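Local coordinates for protein lectin (Pleurotus ostreatus, PDB 6T1D) that binds galactose-containing sugars such as melibiose, probably through beta-sandwich domains in which a calcium ion grips the galactose, at residues A23-F28 with I268-P273; K223-C228 with E305-D310; L238-D243 with T261-Y266; Y248-T253 with Q324-D329. One frame throughout, in Å; residues are numbered along the deposited sequence.

Interaction 1. Residues A23-F28 with I268-P273; sequences ATPRQF and IPNLHP. Unlike the reference sequence in segment 23-28: R26 (reference Ser).
A23 and P25 close on P269 and I268 at the edge of a beta-sandwich domain. Strand 26-27 is the outermost strand of one antiparallel sheet, hydrogen-bonded to strand 264-268, and the loop of residues 268-273 begins the connection that leaves that neighbour for strand 276-284. The tight part is apolar and centred on the P269 ring. A23 CB sits 3.6 Å from P269 CG, while P269 CD lies 3.5 Å from T24 O, so a methyl and a carbonyl oxygen of the incoming chain both press on the pyrrolidine. A slacker apolar touch follows, with P25 CB 4.2 Å from I268 CG1, the branch that stands beside its own backbone N (chi1 -65°). V254 of strand 252-257 touches both P25 and I268, which joins this pair to the other sheet of the sandwich.

Toward solvent the fit is looser and more polar. The N270 amide, set between backbone N and carbonyl carbon (chi1 53°), runs roughly perpendicular to P25. Its OD1 lies 3.6 Å from P25 CD, and the contact buries this oxygen without a polar partner in the model. R26, a serine in the reference sequence, extends along the contact so that NH2 ends 4.3 Å from P269 CG, an oblique and light touch. The two segments share no direct polar bond; a water joins them instead, donating to A23 O at 3.2 Å and accepting a weak bond from N270 ND2 at 3.0 Å.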
loop_
_atom_site.group_PDB
_atom_site.type_symbol
_atom_site.label_atom_id
_atom_site.label_comp_id
_atom_site.label_asym_id
_atom_site.label_seq_id
_atom_site.Cartn_x
_atom_site.Cartn_y
_atom_site.Cartn_z
ATOM N N ALA A 23 -16.272 11.030 -12.725
ATOM C CA ALA A 23 -17.334 10.692 -11.786
ATOM C C ALA A 23 -16.864 10.858 -10.350
ATOM O O ALA A 23 -15.701 10.608 -10.025
ATOM C CB ALA A 23 -17.814 9.261 -12.021
ATOM N N THR A 24 -17.776 11.309 -9.498
ATOM C CA THR A 24 -17.522 11.586 -8.089
ATOM C C THR A 24 -18.442 10.731 -7.222
ATOM O O THR A 24 -19.389 10.121 -7.744
ATOM C CB THR A 24 -17.732 13.072 -7.817
ATOM O OG1 THR A 24 -19.054 13.436 -8.232
ATOM C CG2 THR A 24 -16.723 13.900 -8.593
ATOM N N PRO A 25 -18.180 10.613 -5.920
ATOM C CA PRO A 25 -19.077 9.829 -5.068
ATOM C C PRO A 25 -20.511 10.325 -5.159
ATOM O O PRO A 25 -20.764 11.521 -5.302
ATOM C CB PRO A 25 -18.493 10.031 -3.671
ATOM C CG PRO A 25 -17.057 10.193 -3.920
ATOM C CD PRO A 25 -16.950 10.983 -5.203
ATOM N N ARG A 26 -21.450 9.381 -5.110
ATOM C CA ARG A 26 -22.860 9.693 -5.299
ATOM C C ARG A 26 -23.717 8.635 -4.619
ATOM O O ARG A 26 -23.224 7.610 -4.140
ATOM C CB ARG A 26 -23.216 9.819 -6.779
ATOM C CG ARG A 26 -22.820 8.625 -7.584
ATOM C CD ARG A 26 -23.320 8.730 -9.007
ATOM N NE ARG A 26 -22.340 8.189 -9.945
ATOM C CZ ARG A 26 -22.305 6.924 -10.342
ATOM N NH1 ARG A 26 -23.193 6.048 -9.866
ATOM N NH2 ARG A 26 -21.368 6.538 -11.202
ATOM N N GLN A 27 -25.017 8.905 -4.588
ATOM C CA GLN A 27 -25.974 7.951 -4.057
ATOM C C GLN A 27 -26.024 6.699 -4.928
ATOM O O GLN A 27 -25.984 6.776 -6.159
ATOM C CB GLN A 27 -27.340 8.624 -3.970
ATOM C CG GLN A 27 -28.495 7.753 -3.591
ATOM C CD GLN A 27 -29.723 8.575 -3.246
ATOM O OE1 GLN A 27 -29.979 8.856 -2.074
ATOM N NE2 GLN A 27 -30.488 8.970 -4.266
ATOM N N PHE A 28 -26.093 5.538 -4.275
ATOM C CA PHE A 28 -26.112 4.267 -4.989
ATOM C C PHE A 28 -27.336 4.163 -5.885
ATOM O O PHE A 28 -28.444 4.531 -5.495
ATOM C CB PHE A 28 -26.097 3.095 -4.005
ATOM C CG PHE A 28 -26.315 1.759 -4.659
ATOM C CD1 PHE A 28 -25.256 1.082 -5.241
ATOM C CD2 PHE A 28 -27.562 1.186 -4.694
ATOM C CE1 PHE A 28 -25.440 -0.135 -5.859
ATOM C CE2 PHE A 28 -27.754 -0.042 -5.316
ATOM C CZ PHE A 28 -26.683 -0.695 -5.900
ATOM N N ILE A 268 -18.723 4.693 -4.936
ATOM C CA ILE A 268 -17.549 5.544 -5.081
ATOM C C ILE A 268 -16.789 5.075 -6.316
ATOM O O ILE A 268 -16.120 4.031 -6.274
ATOM C CB ILE A 268 -16.686 5.515 -3.813
ATOM C CG1 ILE A 268 -17.456 6.126 -2.644
ATOM C CG2 ILE A 268 -15.335 6.185 -4.026
ATOM C CD1 ILE A 268 -17.095 5.511 -1.345
ATOM N N PRO A 269 -16.896 5.789 -7.438
ATOM C CA PRO A 269 -16.336 5.313 -8.707
ATOM C C PRO A 269 -14.928 5.798 -9.010
ATOM O O PRO A 269 -14.394 5.454 -10.069
ATOM C CB PRO A 269 -17.328 5.891 -9.720
ATOM C CG PRO A 269 -17.715 7.207 -9.115
ATOM C CD PRO A 269 -17.695 7.017 -7.618
ATOM N N ASN A 270 -14.312 6.565 -8.116
ATOM C CA ASN A 270 -12.980 7.098 -8.352
ATOM C C ASN A 270 -11.997 6.676 -7.263
ATOM O O ASN A 270 -11.247 7.513 -6.748
ATOM C CB ASN A 270 -13.035 8.620 -8.444
ATOM C CG ASN A 270 -13.720 9.242 -7.243
ATOM O OD1 ASN A 270 -14.584 8.615 -6.633
ATOM N ND2 ASN A 270 -13.338 10.470 -6.891
ATOM N N LEU A 271 -12.004 5.402 -6.873
ATOM C CA LEU A 271 -11.005 4.948 -5.915
ATOM C C LEU A 271 -9.597 5.182 -6.449
ATOM O O LEU A 271 -9.326 5.034 -7.645
ATOM C CB LEU A 271 -11.165 3.463 -5.597
ATOM C CG LEU A 271 -12.341 3.024 -4.738
ATOM C CD1 LEU A 271 -12.169 1.552 -4.437
ATOM C CD2 LEU A 271 -12.463 3.845 -3.471
ATOM N N HIS A 272 -8.698 5.547 -5.555
ATOM C CA HIS A 272 -7.292 5.465 -5.893
ATOM C C HIS A 272 -6.930 3.997 -6.122
ATOM O O HIS A 272 -7.468 3.112 -5.442
ATOM C CB HIS A 272 -6.463 6.096 -4.776
ATOM C CG HIS A 272 -5.004 6.181 -5.077
ATOM N ND1 HIS A 272 -4.108 5.215 -4.673
ATOM C CD2 HIS A 272 -4.286 7.108 -5.755
ATOM C CE1 HIS A 272 -2.894 5.554 -5.071
ATOM N NE2 HIS A 272 -2.975 6.698 -5.728
ATOM N N PRO A 273 -6.084 3.688 -7.105
ATOM C CA PRO A 273 -5.913 2.274 -7.489
ATOM C C PRO A 273 -5.214 1.381 -6.460
ATOM O O PRO A 273 -5.410 0.162 -6.531
ATOM C CB PRO A 273 -5.122 2.358 -8.802
ATOM C CG PRO A 273 -4.512 3.726 -8.814
ATOM C CD PRO A 273 -5.486 4.607 -8.086
HETATM O O HOH W 1 -12.908 12.046 -9.459
#

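Interaction 2. Residues K223-C228 with E305-D310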
loop_
_atom_site.group_PDB
_atom_site.type_symbol
_atom_site.label_atom_id
_atom_site.label_comp_id
_atom_site.label_asym_id
_atom_site.label_seq_id
_atom_site.Cartn_x
_atom_site.Cartn_y
_atom_site.Cartn_z
ATOM N N LYS A 223 -10.535 3.622 8.468
ATOM C CA LYS A 223 -10.178 2.283 8.006
ATOM C C LYS A 223 -9.528 2.429 6.642
ATOM O O LYS A 223 -10.118 3.031 5.742
ATOM C CB LYS A 223 -11.395 1.364 7.908
ATOM C CG LYS A 223 -11.109 0.054 7.207
ATOM C CD LYS A 223 -10.198 -0.817 8.052
ATOM C CE LYS A 223 -10.091 -2.233 7.488
ATOM N NZ LYS A 223 -9.342 -3.121 8.422
ATOM N N THR A 224 -8.324 1.902 6.489
ATOM C CA THR A 224 -7.609 1.989 5.226
ATOM C C THR A 224 -7.530 0.626 4.551
ATOM O O THR A 224 -7.276 -0.389 5.209
ATOM C CB THR A 224 -6.206 2.548 5.450
ATOM O OG1 THR A 224 -6.316 3.879 5.983
ATOM C CG2 THR A 224 -5.432 2.565 4.142
ATOM N N VAL A 225 -7.727 0.610 3.235
ATOM C CA VAL A 225 -7.587 -0.596 2.424
ATOM C C VAL A 225 -6.457 -0.363 1.429
ATOM O O VAL A 225 -6.505 0.588 0.635
ATOM C CB VAL A 225 -8.896 -0.951 1.703
ATOM C CG1 VAL A 225 -8.763 -2.289 0.994
ATOM C CG2 VAL A 225 -10.083 -0.946 2.699
ATOM N N ASN A 226 -5.422 -1.212 1.493
ATOM C CA ASN A 226 -4.195 -1.024 0.705
ATOM C C ASN A 226 -3.672 -2.385 0.231
ATOM O O ASN A 226 -2.779 -2.991 0.826
ATOM C CB ASN A 226 -3.160 -0.257 1.529
ATOM C CG ASN A 226 -1.803 -0.208 0.881
ATOM O OD1 ASN A 226 -0.806 -0.535 1.518
ATOM N ND2 ASN A 226 -1.747 0.211 -0.378
ATOM N N GLN A 227 -4.242 -2.861 -0.861
ATOM C CA GLN A 227 -3.833 -4.096 -1.523
ATOM C C GLN A 227 -2.886 -3.716 -2.661
ATOM O O GLN A 227 -3.311 -3.456 -3.786
ATOM C CB GLN A 227 -5.057 -4.848 -2.022
ATOM C CG GLN A 227 -4.858 -6.342 -2.133
ATOM C CD GLN A 227 -4.871 -7.017 -0.785
ATOM O OE1 GLN A 227 -5.680 -6.677 0.077
ATOM N NE2 GLN A 227 -3.975 -7.979 -0.592
ATOM N N CYS A 228 -1.585 -3.716 -2.373
ATOM C CA CYS A 228 -0.612 -3.038 -3.221
ATOM C C CYS A 228 -0.293 -3.774 -4.515
ATOM O O CYS A 228 0.364 -3.190 -5.384
ATOM C CB CYS A 228 0.690 -2.761 -2.444
ATOM S SG CYS A 228 1.575 -4.141 -1.616
ATOM N N GLU A 305 -13.458 -7.423 -2.412
ATOM C CA GLU A 305 -13.103 -7.443 -1.006
ATOM C C GLU A 305 -14.230 -6.820 -0.210
ATOM O O GLU A 305 -14.707 -5.735 -0.552
ATOM C CB GLU A 305 -11.796 -6.671 -0.775
ATOM C CG GLU A 305 -11.406 -6.512 0.674
ATOM C CD GLU A 305 -10.035 -5.896 0.847
ATOM O OE1 GLU A 305 -9.339 -5.685 -0.174
ATOM O OE2 GLU A 305 -9.646 -5.634 2.009
ATOM N N THR A 306 -14.669 -7.507 0.837
ATOM C CA THR A 306 -15.688 -6.977 1.725
ATOM C C THR A 306 -14.998 -6.541 3.004
ATOM O O THR A 306 -14.274 -7.330 3.620
ATOM C CB THR A 306 -16.770 -8.007 2.020
ATOM O OG1 THR A 306 -17.553 -8.195 0.842
ATOM C CG2 THR A 306 -17.671 -7.503 3.111
ATOM N N VAL A 307 -15.170 -5.273 3.356
ATOM C CA VAL A 307 -14.654 -4.695 4.587
ATOM C C VAL A 307 -15.842 -4.249 5.423
ATOM O O VAL A 307 -16.713 -3.530 4.922
ATOM C CB VAL A 307 -13.709 -3.525 4.281
ATOM C CG1 VAL A 307 -13.271 -2.825 5.553
ATOM C CG2 VAL A 307 -12.534 -4.046 3.472
ATOM N N VAL A 308 -15.869 -4.655 6.694
ATOM C CA VAL A 308 -16.950 -4.303 7.598
ATOM C C VAL A 308 -16.407 -3.441 8.732
ATOM O O VAL A 308 -15.208 -3.408 9.003
ATOM C CB VAL A 308 -17.645 -5.558 8.160
ATOM C CG1 VAL A 308 -17.997 -6.502 7.039
ATOM C CG2 VAL A 308 -16.744 -6.248 9.148
ATOM N N THR A 309 -17.315 -2.735 9.402
ATOM C CA THR A 309 -16.935 -2.037 10.621
ATOM C C THR A 309 -16.699 -3.058 11.738
ATOM O O THR A 309 -17.553 -3.905 12.029
ATOM C CB THR A 309 -18.015 -1.027 11.025
ATOM O OG1 THR A 309 -19.312 -1.629 10.945
ATOM C CG2 THR A 309 -17.995 0.153 10.082
ATOM N N ASP A 310 -15.524 -2.997 12.349
ATOM C CA ASP A 310 -15.164 -3.941 13.396
ATOM C C ASP A 310 -14.057 -3.296 14.225
ATOM O O ASP A 310 -13.849 -2.080 14.157
ATOM C CB ASP A 310 -14.767 -5.295 12.787
ATOM C CG ASP A 310 -13.593 -5.186 11.833
ATOM O OD1 ASP A 310 -12.820 -4.206 11.927
ATOM O OD2 ASP A 310 -13.463 -6.068 10.949
#
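V307, E305 and V225 carry most of this contact, in which two strands face each other across the interior of a beta sandwich instead of pairing edge to edge. The short segments 223-225 and 305-308 run antiparallel at 170°, with their axes 9.6 Å apart, and inward-pointing side chains fill the gap. V307 meets two partners with its two methyls. CG2 lies 4.0 Å from V225 CG2, the two valines overlapping side by side, each pointing toward the other's strand, and CG1 is 3.8 Å from K223 CE, part of a lysine chain bent at chi2 (69°) so that its methylenes lie against the valine.

E305 reaches across in an extended chain, CG anti to the backbone N (chi1 174°), and brings its carboxylate over V225. CG1 of V225 is 3.6 Å from E305 OE1 and also from OE2, an apolar methyl against a polar head. Of its two oxygens, OE1 is hydrogen-bonded to Y299 OH. Q227 is a lighter neighbour: its OE1 stays 3.8 Å from E305 OE1, with amide and carboxylate planes steeply inclined. K223 NZ, too far from E305 to pair with it, bonds instead to S312 OG.

Just beyond the first strand, C228 forms a disulfide with C228 of the second subunit. Strand 217-225 belongs to the larger sheet, next to 276-284, and 304-308 forms the outer edge of the opposing sheet beside 290-299, whose I297 and Y299 also touch V225.

Interaction 3. Residues L238-D243 with T261-Y266; sequences LIAADD and TVADAY. With CA (calcium ion), chain T; GLA (alpha-D-galactopyranose), chain H.
I239 and D264 form an antiparallel hydrogen-bonded pair in one sheet of a galactose-binding beta sandwich. I239 N donates to D264 O at 2.8 Å, and D264 N returns the bond to I239 O at 2.9 Å with a straight 171° at the hydrogen. The neighbouring pair, L238 with A265, is non-hydrogen-bonded and turns its side chains to the opposite face. There the leucine turns CG away from its backbone N (chi1 178°), and its chi2 of 69° brings CD1 to 3.6 Å from A263 CB and 4.0 Å from A265 CB, laying one methyl between two alanines. On the face of I239 and D264, I239 CG2 meets the Y266 ring at its edge and in its plane, 3.7 Å from CE1, with the two side chains inclined to each other. The hydroxyl of Y266 and OD2 of D264 are both bonded to Y245 OH, so one tyrosine ties together the polar ends on this side.

Past A240, whose methyl still packs on A263, the two strands part, and 238-243, still paired with strand 290-299 on its other side, runs on to the sugar site. D242 and D243, joined by a cis peptide, hold a calcium ion together with N284, G286 and P288. Galactose completes the shell with its O3 and O4, while the carboxylate of D242 splits its work: OD1 binds the calcium at 2.2 Å, and OD2 lies 2.7 Å from galactose O4.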
loop_
_atom_site.group_PDB
_atom_site.type_symbol
_atom_site.label_atom_id
_atom_site.label_comp_id
_atom_site.label_asym_id
_atom_site.label_seq_id
_atom_site.Cartn_x
_atom_site.Cartn_y
_atom_site.Cartn_z
ATOM N N LEU A 238 -22.544 0.667 2.235
ATOM C CA LEU A 238 -23.818 0.704 2.948
ATOM C C LEU A 238 -23.524 1.098 4.381
ATOM O O LEU A 238 -22.616 0.535 4.998
ATOM C CB LEU A 238 -24.554 -0.636 2.937
ATOM C CG LEU A 238 -25.876 -0.603 3.726
ATOM C CD1 LEU A 238 -26.880 0.258 3.003
ATOM C CD2 LEU A 238 -26.450 -1.997 3.931
ATOM N N ILE A 239 -24.254 2.085 4.898
ATOM C CA ILE A 239 -23.903 2.673 6.182
ATOM C C ILE A 239 -25.152 3.192 6.887
ATOM O O ILE A 239 -26.151 3.544 6.257
ATOM C CB ILE A 239 -22.839 3.777 5.990
ATOM C CG1 ILE A 239 -22.400 4.345 7.338
ATOM C CG2 ILE A 239 -23.325 4.849 4.997
ATOM C CD1 ILE A 239 -21.219 5.292 7.260
ATOM N N ALA A 240 -25.102 3.177 8.211
ATOM C CA ALA A 240 -26.115 3.788 9.054
ATOM C C ALA A 240 -25.448 4.115 10.378
ATOM O O ALA A 240 -24.434 3.510 10.741
ATOM C CB ALA A 240 -27.316 2.864 9.265
ATOM N N ALA A 241 -26.021 5.079 11.098
ATOM C CA ALA A 241 -25.450 5.455 12.383
ATOM C C ALA A 241 -26.524 6.042 13.293
ATOM O O ALA A 241 -27.484 6.665 12.836
ATOM C CB ALA A 241 -24.281 6.431 12.227
ATOM N N ASP A 242 -26.340 5.810 14.591
ATOM C CA ASP A 242 -27.073 6.434 15.688
ATOM C C ASP A 242 -26.105 7.390 16.377
ATOM O O ASP A 242 -25.227 6.948 17.126
ATOM C CB ASP A 242 -27.567 5.343 16.639
ATOM C CG ASP A 242 -28.222 5.876 17.911
ATOM O OD1 ASP A 242 -28.222 7.098 18.181
ATOM O OD2 ASP A 242 -28.738 5.021 18.667
ATOM N N ASP A 243 -26.294 8.695 16.169
ATOM C CA ASP A 243 -27.498 9.236 15.545
ATOM C C ASP A 243 -27.343 9.745 14.125
ATOM O O ASP A 243 -28.322 9.803 13.386
ATOM C CB ASP A 243 -28.054 10.358 16.414
ATOM C CG ASP A 243 -28.851 9.837 17.558
ATOM O OD1 ASP A 243 -29.953 9.324 17.283
ATOM O OD2 ASP A 243 -28.368 9.887 18.717
ATOM N N THR A 261 -32.448 3.409 11.488
ATOM C CA THR A 261 -33.440 2.445 11.055
ATOM C C THR A 261 -33.546 2.361 9.546
ATOM O O THR A 261 -34.134 1.401 9.039
ATOM C CB THR A 261 -34.826 2.806 11.611
ATOM O OG1 THR A 261 -35.159 4.134 11.203
ATOM C CG2 THR A 261 -34.809 2.785 13.123
ATOM N N VAL A 262 -32.989 3.323 8.814
ATOM C CA VAL A 262 -32.991 3.327 7.356
ATOM C C VAL A 262 -31.557 3.571 6.916
ATOM O O VAL A 262 -31.025 4.668 7.127
ATOM C CB VAL A 262 -33.929 4.404 6.787
ATOM C CG1 VAL A 262 -33.792 4.518 5.278
ATOM C CG2 VAL A 262 -35.352 4.105 7.154
ATOM N N ALA A 263 -30.944 2.576 6.267
ATOM C CA ALA A 263 -29.543 2.671 5.873
ATOM C C ALA A 263 -29.379 3.330 4.510
ATOM O O ALA A 263 -30.268 3.277 3.657
ATOM C CB ALA A 263 -28.899 1.291 5.838
ATOM N N ASP A 264 -28.208 3.927 4.301
ATOM C CA ASP A 264 -27.879 4.641 3.075
ATOM C C ASP A 264 -26.785 3.901 2.323
ATOM O O ASP A 264 -25.920 3.273 2.931
ATOM C CB ASP A 264 -27.418 6.070 3.374
ATOM C CG ASP A 264 -28.274 6.749 4.410
ATOM O OD1 ASP A 264 -29.511 6.591 4.346
ATOM O OD2 ASP A 264 -27.717 7.449 5.285
ATOM N N ALA A 265 -26.834 3.978 0.995
ATOM C CA ALA A 265 -25.889 3.286 0.128
ATOM C C ALA A 265 -25.313 4.252 -0.900
ATOM O O ALA A 265 -26.066 5.001 -1.532
ATOM C CB ALA A 265 -26.565 2.100 -0.573
ATOM N N TYR A 266 -23.980 4.223 -1.074
ATOM C CA TYR A 266 -23.260 5.068 -2.023
ATOM C C TYR A 266 -22.345 4.214 -2.889
ATOM O O TYR A 266 -21.810 3.200 -2.433
ATOM C CB TYR A 266 -22.381 6.115 -1.308
ATOM C CG TYR A 266 -23.076 6.883 -0.202
ATOM C CD1 TYR A 266 -23.237 6.338 1.061
ATOM C CD2 TYR A 266 -23.560 8.152 -0.422
ATOM C CE1 TYR A 266 -23.876 7.046 2.071
ATOM C CE2 TYR A 266 -24.193 8.861 0.573
ATOM C CZ TYR A 266 -24.355 8.306 1.812
ATOM O OH TYR A 266 -24.993 9.028 2.794
HETATM CA CA CA T . -28.119 7.965 20.212
HETATM C C1 GLA H . -32.981 7.247 21.900
HETATM C C2 GLA H . -31.805 8.180 21.610
HETATM C C3 GLA H . -31.256 7.973 20.258
HETATM C C4 GLA H . -30.928 6.558 20.000
HETATM C C5 GLA H . -32.109 5.624 20.310
HETATM C C6 GLA H . -31.638 4.182 20.190
HETATM O O2 GLA H . -32.252 9.547 21.730
HETATM O O3 GLA H . -30.014 8.796 20.107
HETATM O O4 GLA H . -29.802 6.179 20.816
HETATM O O5 GLA H . -32.637 5.833 21.657
HETATM O O6 GLA H . -32.707 3.308 20.495
#

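Interaction 4. Residues Y248-T253 with Q324-D329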
loop_
_atom_site.group_PDB
_atom_site.type_symbol
_atom_site.label_atom_id
_atom_site.label_comp_id
_atom_site.label_asym_id
_atom_site.label_seq_id
_atom_site.Cartn_x
_atom_site.Cartn_y
_atom_site.Cartn_z
ATOM N N TYR A 248 -16.389 10.028 4.424
ATOM C CA TYR A 248 -15.335 10.570 3.580
ATOM C C TYR A 248 -14.502 9.445 2.993
ATOM O O TYR A 248 -14.159 8.489 3.697
ATOM C CB TYR A 248 -14.402 11.476 4.362
ATOM C CG TYR A 248 -15.085 12.583 5.130
ATOM C CD1 TYR A 248 -15.512 12.384 6.432
ATOM C CD2 TYR A 248 -15.276 13.830 4.565
ATOM C CE1 TYR A 248 -16.128 13.391 7.143
ATOM C CE2 TYR A 248 -15.889 14.843 5.269
ATOM C CZ TYR A 248 -16.314 14.618 6.553
ATOM O OH TYR A 248 -16.924 15.633 7.250
ATOM N N VAL A 249 -14.098 9.598 1.734
ATOM C CA VAL A 249 -13.176 8.662 1.100
ATOM C C VAL A 249 -12.009 9.453 0.516
ATOM O O VAL A 249 -12.207 10.388 -0.268
ATOM C CB VAL A 249 -13.874 7.777 0.044
ATOM C CG1 VAL A 249 -14.432 8.588 -1.115
ATOM C CG2 VAL A 249 -12.930 6.697 -0.455
ATOM N N ASN A 250 -10.796 9.108 0.953
ATOM C CA ASN A 250 -9.568 9.834 0.611
ATOM C C ASN A 250 -9.681 11.338 0.870
ATOM O O ASN A 250 -9.038 12.147 0.200
ATOM C CB ASN A 250 -9.157 9.553 -0.827
ATOM C CG ASN A 250 -8.804 8.108 -1.036
ATOM O OD1 ASN A 250 -8.131 7.507 -0.194
ATOM N ND2 ASN A 250 -9.265 7.530 -2.145
ATOM N N GLY A 251 -10.456 11.727 1.881
ATOM C CA GLY A 251 -10.636 13.124 2.214
ATOM C C GLY A 251 -11.837 13.791 1.574
ATOM O O GLY A 251 -12.214 14.890 2.000
ATOM N N ALA A 252 -12.444 13.172 0.563
ATOM C CA ALA A 252 -13.612 13.727 -0.111
ATOM C C ALA A 252 -14.908 13.327 0.582
ATOM O O ALA A 252 -15.087 12.167 0.956
ATOM C CB ALA A 252 -13.653 13.241 -1.558
ATOM N N THR A 253 -15.829 14.280 0.719
ATOM C CA THR A 253 -17.124 13.968 1.313
ATOM C C THR A 253 -17.940 13.112 0.357
ATOM O O THR A 253 -18.031 13.421 -0.832
ATOM C CB THR A 253 -17.893 15.245 1.658
ATOM O OG1 THR A 253 -17.143 16.018 2.605
ATOM C CG2 THR A 253 -19.217 14.904 2.279
ATOM N N GLN A 324 -9.689 13.270 8.280
ATOM C CA GLN A 324 -10.165 12.567 7.097
ATOM C C GLN A 324 -9.168 12.425 5.936
ATOM O O GLN A 324 -9.475 11.660 5.013
ATOM C CB GLN A 324 -11.437 13.264 6.600
ATOM C CG GLN A 324 -11.217 14.556 5.824
ATOM C CD GLN A 324 -10.671 15.703 6.667
ATOM O OE1 GLN A 324 -10.390 15.554 7.864
ATOM N NE2 GLN A 324 -10.488 16.857 6.026
ATOM N N PRO A 325 -8.016 13.124 5.892
ATOM C CA PRO A 325 -7.023 12.853 4.836
ATOM C C PRO A 325 -6.510 11.427 4.877
ATOM O O PRO A 325 -6.539 10.775 5.934
ATOM C CB PRO A 325 -5.900 13.858 5.143
ATOM C CG PRO A 325 -6.572 15.003 5.619
ATOM C CD PRO A 325 -7.713 14.443 6.488
ATOM N N PRO A 326 -6.026 10.902 3.722
ATOM C CA PRO A 326 -5.596 9.497 3.652
ATOM C C PRO A 326 -4.418 9.170 4.550
ATOM O O PRO A 326 -4.487 8.257 5.378
ATOM C CB PRO A 326 -5.218 9.319 2.178
ATOM C CG PRO A 326 -5.908 10.456 1.449
ATOM C CD PRO A 326 -5.918 11.583 2.420
ATOM N N LEU A 327 -3.324 9.897 4.390
ATOM C CA LEU A 327 -2.145 9.699 5.218
ATOM C C LEU A 327 -2.174 10.700 6.357
ATOM O O LEU A 327 -2.088 11.911 6.134
ATOM C CB LEU A 327 -0.852 9.846 4.424
ATOM C CG LEU A 327 -0.506 8.759 3.436
ATOM C CD1 LEU A 327 0.939 8.941 3.034
ATOM C CD2 LEU A 327 -0.671 7.474 4.198
ATOM N N ILE A 328 -2.297 10.186 7.576
ATOM C CA ILE A 328 -2.093 10.958 8.790
ATOM C C ILE A 328 -1.443 10.013 9.782
ATOM O O ILE A 328 -1.439 8.794 9.596
ATOM C CB ILE A 328 -3.390 11.541 9.384
ATOM C CG1 ILE A 328 -4.276 10.430 9.922
ATOM C CG2 ILE A 328 -4.166 12.343 8.348
ATOM C CD1 ILE A 328 -5.459 10.961 10.689
ATOM N N ASP A 329 -0.861 10.589 10.826
ATOM C CA ASP A 329 -0.238 9.812 11.892
ATOM C C ASP A 329 -1.326 9.284 12.822
ATOM O O ASP A 329 -1.914 10.048 13.597
ATOM C CB ASP A 329 0.776 10.671 12.641
ATOM C CG ASP A 329 1.560 9.885 13.671
ATOM O OD1 ASP A 329 1.218 8.702 13.935
ATOM O OD2 ASP A 329 2.519 10.464 14.229
#
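The turn around N250 and G251 packs against Q324, P325 and P326 in a surface contact between a beta-hairpin and a proline-containing loop. The hairpin joins strand 244-249 to the edge strand 252-257. V249 to A252 form a type I' turn, closed by the bonds V249 N to A252 O and A252 N to V249 O. At its base, Q324 lies over one face of the Y248 ring, with CB 4.0 Å from Y248 CG; its amide is turned 48° from the ring plane. F323 meets the same tyrosine with its ring nearly perpendicular.

At the tip, P326 CG rests 3.8 Å from N250 O, the asparagine side chain standing square to the proline ring. The polar end of N250 is engaged with T277 N and N276 OD1, and L327 of the second subunit packs on both N250 and P326. Q324 O approaches G251, but its 3.3 Å separation from G251 N has too poor an angle for a hydrogen bond. What remains is a bent CA-H...O contact from G251 CA at 3.4 Å, so the two segments adhere mainly through van der Waals packing.

From the N terminus, residues 23-28 open interaction 1, which closes 240 residues later at 268-273 and brings the start of the chain to the edge of the second domain. Interaction 2 opens at 223-228 and closes at 305-310, crossing interaction 1 and bridging the two sheets. The shorter loop of interaction 3, from 238-243 to 261-266, lies wholly within both. Interaction 4, from 248-253 to 324-329, crosses all three. Interactions 1 and 3 meet in one sheet, where F28 N lies 2.8 Å from A265 O, a probable hydrogen bond. V249 packs on P25 and I268, linking interactions 1 and 4, while 2 and 4 both reach the second subunit.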